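Local atomic coordinates of Iron(3+)-hydroxamate-binding protein FhuD (Bacillus subtilis subsp. subtilis, PDB entry 3G9Q), a protein that binds iron(3+)-hydroxamate complexes such as ferrichrome and hands them to the membrane-bound permease of the FhuCBGD ABC transporter. Residues A[73-79]-A[93-99]. Numbering follows the deposited sequence.
Sequences DLIIVWT and PTVAVKY
Ile76 and Val95 pair in the middle of two parallel strands, 74-78 and 94-97. Four backbone bonds join the strands: Ile75 N to Pro93 O, Val95 N to Ile75 O (2.8 Å), Val77 N to Val95 O and Val97 N to Val77 O. The apolar side chains pack tightly on the face of Ile76 and Val95. Val95 CG2 lies 3.5 Å from Ile76 CB. With Ile76 CG1 anti to the backbone N (chi1 172°), CD1 runs on to Val97 CG2, 3.7 Å away. The end of Leu74 also reaches Val95, CD1 to CG1 at 4.0 Å.

The C-terminal end is more open to solvent: Thr79, Ala96, Lys98 and Tyr99 are exposed. Tyr99 turns an edge to the face of the five-membered ring of Trp78 in an offset edge-to-face pair, planes at 81°, and its CD2 is 3.8 Å from Trp78 CE2. Val97 O sits at the indole edge, and Tyr24 takes a hydrogen bond from Trp78 NE1. Thr79 CG2 touches Ala96 CB at 3.7 Å.

Helix 85-91 makes the beta-alpha-beta crossover between the strands and packs on Val77 and Thr94. Helix 106-115 lies against Val95 and Val97. Strand 94-97 is one of the two outermost strands of the four-stranded parallel sheet, and strand 17-19 flanks 74-78 on its other side.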
ATOM      1  N   ASP A  73      -5.516 -25.842   4.598  1.00 40.03           N
ATOM      2  CA  ASP A  73      -4.369 -26.585   5.093  1.00 54.25           C
ATOM      3  C   ASP A  73      -3.389 -25.592   5.722  1.00 53.48           C
ATOM      4  O   ASP A  73      -2.317 -25.962   6.199  1.00 55.82           O
ATOM      5  CB  ASP A  73      -3.686 -27.414   3.971  1.00 59.83           C
ATOM      6  CG  ASP A  73      -3.256 -26.574   2.763  1.00 57.21           C
ATOM      7  OD1 ASP A  73      -2.823 -25.417   2.939  1.00 65.84           O
ATOM      8  OD2 ASP A  73      -3.322 -27.087   1.631  1.00 53.19           O
ATOM      9  N   LEU A  74      -3.781 -24.323   5.717  1.00 54.52           N
ATOM     10  CA  LEU A  74      -2.984 -23.249   6.301  1.00 57.71           C
ATOM     11  C   LEU A  74      -3.810 -21.956   6.462  1.00 60.25           C
ATOM     12  O   LEU A  74      -4.525 -21.540   5.540  1.00 55.84           O
ATOM     13  CB  LEU A  74      -1.738 -22.962   5.450  1.00 42.57           C
ATOM     14  CG  LEU A  74      -0.867 -21.800   5.935  1.00 33.33           C
ATOM     15  CD1 LEU A  74      -0.036 -22.240   7.127  1.00 35.42           C
ATOM     16  CD2 LEU A  74       0.034 -21.348   4.803  1.00 40.61           C
ATOM     17  N   ILE A  75      -3.704 -21.334   7.641  1.00 53.24           N
ATOM     18  CA  ILE A  75      -4.410 -20.092   7.958  1.00 44.58           C
ATOM     19  C   ILE A  75      -3.447 -18.979   8.317  1.00 42.99           C
ATOM     20  O   ILE A  75      -2.507 -19.188   9.078  1.00 39.14           O
ATOM     21  CB  ILE A  75      -5.344 -20.246   9.170  1.00 41.34           C
ATOM     22  CG1 ILE A  75      -6.445 -21.229   8.849  1.00 36.69           C
ATOM     23  CG2 ILE A  75      -5.979 -18.908   9.508  1.00 18.02           C
ATOM     24  CD1 ILE A  75      -7.423 -20.875   7.698  1.00 56.02           C
ATOM     25  N   ILE A  76      -3.663 -17.794   7.775  1.00 35.95           N
ATOM     26  CA  ILE A  76      -2.787 -16.712   8.160  1.00 45.43           C
ATOM     27  C   ILE A  76      -3.599 -15.536   8.693  1.00 42.52           C
ATOM     28  O   ILE A  76      -4.549 -15.087   8.058  1.00 39.27           O
ATOM     29  CB  ILE A  76      -1.842 -16.284   7.002  1.00 48.79           C
ATOM     30  CG1 ILE A  76      -1.098 -15.028   7.419  1.00 37.04           C
ATOM     31  CG2 ILE A  76      -2.602 -16.067   5.708  1.00 41.52           C
ATOM     32  CD1 ILE A  76      -1.819 -13.652   7.327  1.00 82.41           C
ATOM     33  N   VAL A  77      -3.244 -15.063   9.886  1.00 40.44           N
ATOM     34  CA  VAL A  77      -3.940 -13.933  10.505  1.00 49.71           C
ATOM     35  C   VAL A  77      -2.982 -13.029  11.255  1.00 49.75           C
ATOM     36  O   VAL A  77      -1.885 -13.443  11.616  1.00 54.21           O
ATOM     37  CB  VAL A  77      -4.970 -14.391  11.542  1.00 59.24           C
ATOM     38  CG1 VAL A  77      -6.111 -15.127  10.869  1.00 74.55           C
ATOM     39  CG2 VAL A  77      -4.288 -15.286  12.574  1.00 70.34           C
ATOM     40  N   TRP A  78      -3.400 -11.799  11.509  1.00 43.40           N
ATOM     41  CA  TRP A  78      -2.550 -10.902  12.264  1.00 50.60           C
ATOM     42  C   TRP A  78      -2.665 -11.227  13.756  1.00 58.79           C
ATOM     43  O   TRP A  78      -3.534 -12.002  14.167  1.00 59.84           O
ATOM     44  CB  TRP A  78      -2.938  -9.441  12.022  1.00 45.59           C
ATOM     45  CG  TRP A  78      -2.298  -8.836  10.806  1.00 57.25           C
ATOM     46  CD1 TRP A  78      -0.972  -8.876  10.464  1.00 48.59           C
ATOM     47  CD2 TRP A  78      -2.951  -8.071   9.786  1.00 56.12           C
ATOM     48  NE1 TRP A  78      -0.763  -8.183   9.297  1.00 45.21           N
ATOM     49  CE2 TRP A  78      -1.957  -7.677   8.858  1.00 56.12           C
ATOM     50  CE3 TRP A  78      -4.277  -7.677   9.567  1.00 51.35           C
ATOM     51  CZ2 TRP A  78      -2.253  -6.909   7.724  1.00 51.46           C
ATOM     52  CZ3 TRP A  78      -4.570  -6.911   8.437  1.00 60.58           C
ATOM     53  CH2 TRP A  78      -3.561  -6.535   7.533  1.00 52.35           C
ATOM     54  N   THR A  79      -1.769 -10.658  14.564  1.00 71.58           N
ATOM     55  CA  THR A  79      -1.808 -10.871  16.010  1.00 75.42           C
ATOM     56  C   THR A  79      -2.689  -9.811  16.654  1.00 80.24           C
ATOM     57  O   THR A  79      -3.226 -10.026  17.735  1.00 90.15           O
ATOM     58  CB  THR A  79      -0.401 -10.787  16.669  1.00 68.66           C
ATOM     59  OG1 THR A  79       0.367  -9.744  16.052  1.00 73.34           O
ATOM     60  CG2 THR A  79       0.329 -12.118  16.566  1.00 65.37           C
ATOM     61  N   PRO A  93      -3.007 -25.684  10.327  1.00 56.69           N
ATOM     62  CA  PRO A  93      -1.774 -25.016  10.777  1.00 53.35           C
ATOM     63  C   PRO A  93      -1.978 -23.507  10.585  1.00 50.97           C
ATOM     64  O   PRO A  93      -2.169 -23.039   9.460  1.00 41.57           O
ATOM     65  CB  PRO A  93      -0.711 -25.578   9.831  1.00 47.85           C
ATOM     66  CG  PRO A  93      -1.193 -26.946   9.576  1.00 45.22           C
ATOM     67  CD  PRO A  93      -2.687 -26.785   9.397  1.00 47.30           C
ATOM     68  N   THR A  94      -1.951 -22.762  11.682  1.00 51.03           N
ATOM     69  CA  THR A  94      -2.185 -21.329  11.631  1.00 51.27           C
ATOM     70  C   THR A  94      -0.933 -20.548  11.952  1.00 55.49           C
ATOM     71  O   THR A  94      -0.177 -20.913  12.849  1.00 65.20           O
ATOM     72  CB  THR A  94      -3.299 -20.941  12.621  1.00 56.61           C
ATOM     73  OG1 THR A  94      -4.505 -21.611  12.240  1.00 64.66           O
ATOM     74  CG2 THR A  94      -3.532 -19.428  12.636  1.00 59.56           C
ATOM     75  N   VAL A  95      -0.708 -19.479  11.201  1.00 58.79           N
ATOM     76  CA  VAL A  95       0.456 -18.647  11.419  1.00 52.49           C
ATOM     77  C   VAL A  95       0.057 -17.247  11.814  1.00 51.19           C
ATOM     78  O   VAL A  95      -0.815 -16.633  11.199  1.00 43.12           O
ATOM     79  CB  VAL A  95       1.322 -18.561  10.166  1.00 48.87           C
ATOM     80  CG1 VAL A  95       1.866 -19.931   9.830  1.00 44.59           C
ATOM     81  CG2 VAL A  95       0.504 -18.004   9.011  1.00 57.67           C
ATOM     82  N   ALA A  96       0.696 -16.756  12.863  1.00 53.50           N
ATOM     83  CA  ALA A  96       0.436 -15.410  13.329  1.00 61.68           C
ATOM     84  C   ALA A  96       1.567 -14.531  12.811  1.00 59.37           C
ATOM     85  O   ALA A  96       2.744 -14.907  12.835  1.00 54.41           O
ATOM     86  CB  ALA A  96       0.376 -15.378  14.845  1.00 70.96           C
ATOM     87  N   VAL A  97       1.188 -13.359  12.328  1.00 63.73           N
ATOM     88  CA  VAL A  97       2.139 -12.417  11.781  1.00 71.13           C
ATOM     89  C   VAL A  97       1.993 -11.047  12.424  1.00 75.42           C
ATOM     90  O   VAL A  97       1.025 -10.326  12.175  1.00 76.24           O
ATOM     91  CB  VAL A  97       1.970 -12.299  10.248  1.00 67.73           C
ATOM     92  CG1 VAL A  97       2.628 -13.490   9.565  1.00 64.40           C
ATOM     93  CG2 VAL A  97       0.488 -12.262   9.889  1.00 65.55           C
ATOM     94  N   LYS A  98       2.960 -10.708  13.273  1.00 80.12           N
ATOM     95  CA  LYS A  98       2.967  -9.423  13.950  1.00 82.67           C
ATOM     96  C   LYS A  98       3.015  -8.357  12.860  1.00 78.73           C
ATOM     97  O   LYS A  98       3.946  -8.326  12.053  1.00 67.74           O
ATOM     98  CB  LYS A  98       4.194  -9.313  14.861  1.00 92.37           C
ATOM     99  CG  LYS A  98       4.409 -10.526  15.770  1.00100.09           C
ATOM    100  CD  LYS A  98       5.428 -10.245  16.871  1.00100.37           C
ATOM    101  CE  LYS A  98       4.826  -9.410  18.001  1.00101.43           C
ATOM    102  NZ  LYS A  98       4.255  -8.108  17.541  1.00 93.66           N
ATOM    103  N   TYR A  99       2.005  -7.495  12.831  1.00 75.80           N
ATOM    104  CA  TYR A  99       1.931  -6.444  11.827  1.00 76.91           C
ATOM    105  C   TYR A  99       3.085  -5.438  11.857  1.00 79.08           C
ATOM    106  O   TYR A  99       3.493  -4.961  12.921  1.00 75.61           O
ATOM    107  CB  TYR A  99       0.607  -5.696  11.956  1.00 72.33           C
ATOM    108  CG  TYR A  99       0.544  -4.467  11.082  1.00 82.52           C
ATOM    109  CD1 TYR A  99       0.947  -3.214  11.562  1.00 86.41           C
ATOM    110  CD2 TYR A  99       0.081  -4.554   9.769  1.00 83.01           C
ATOM    111  CE1 TYR A  99       0.882  -2.078  10.751  1.00 87.34           C
ATOM    112  CE2 TYR A  99       0.012  -3.429   8.953  1.00 85.53           C
ATOM    113  CZ  TYR A  99       0.408  -2.199   9.449  1.00 87.20           C
ATOM    114  OH  TYR A  99       0.288  -1.085   8.660  1.00 83.45           O
TER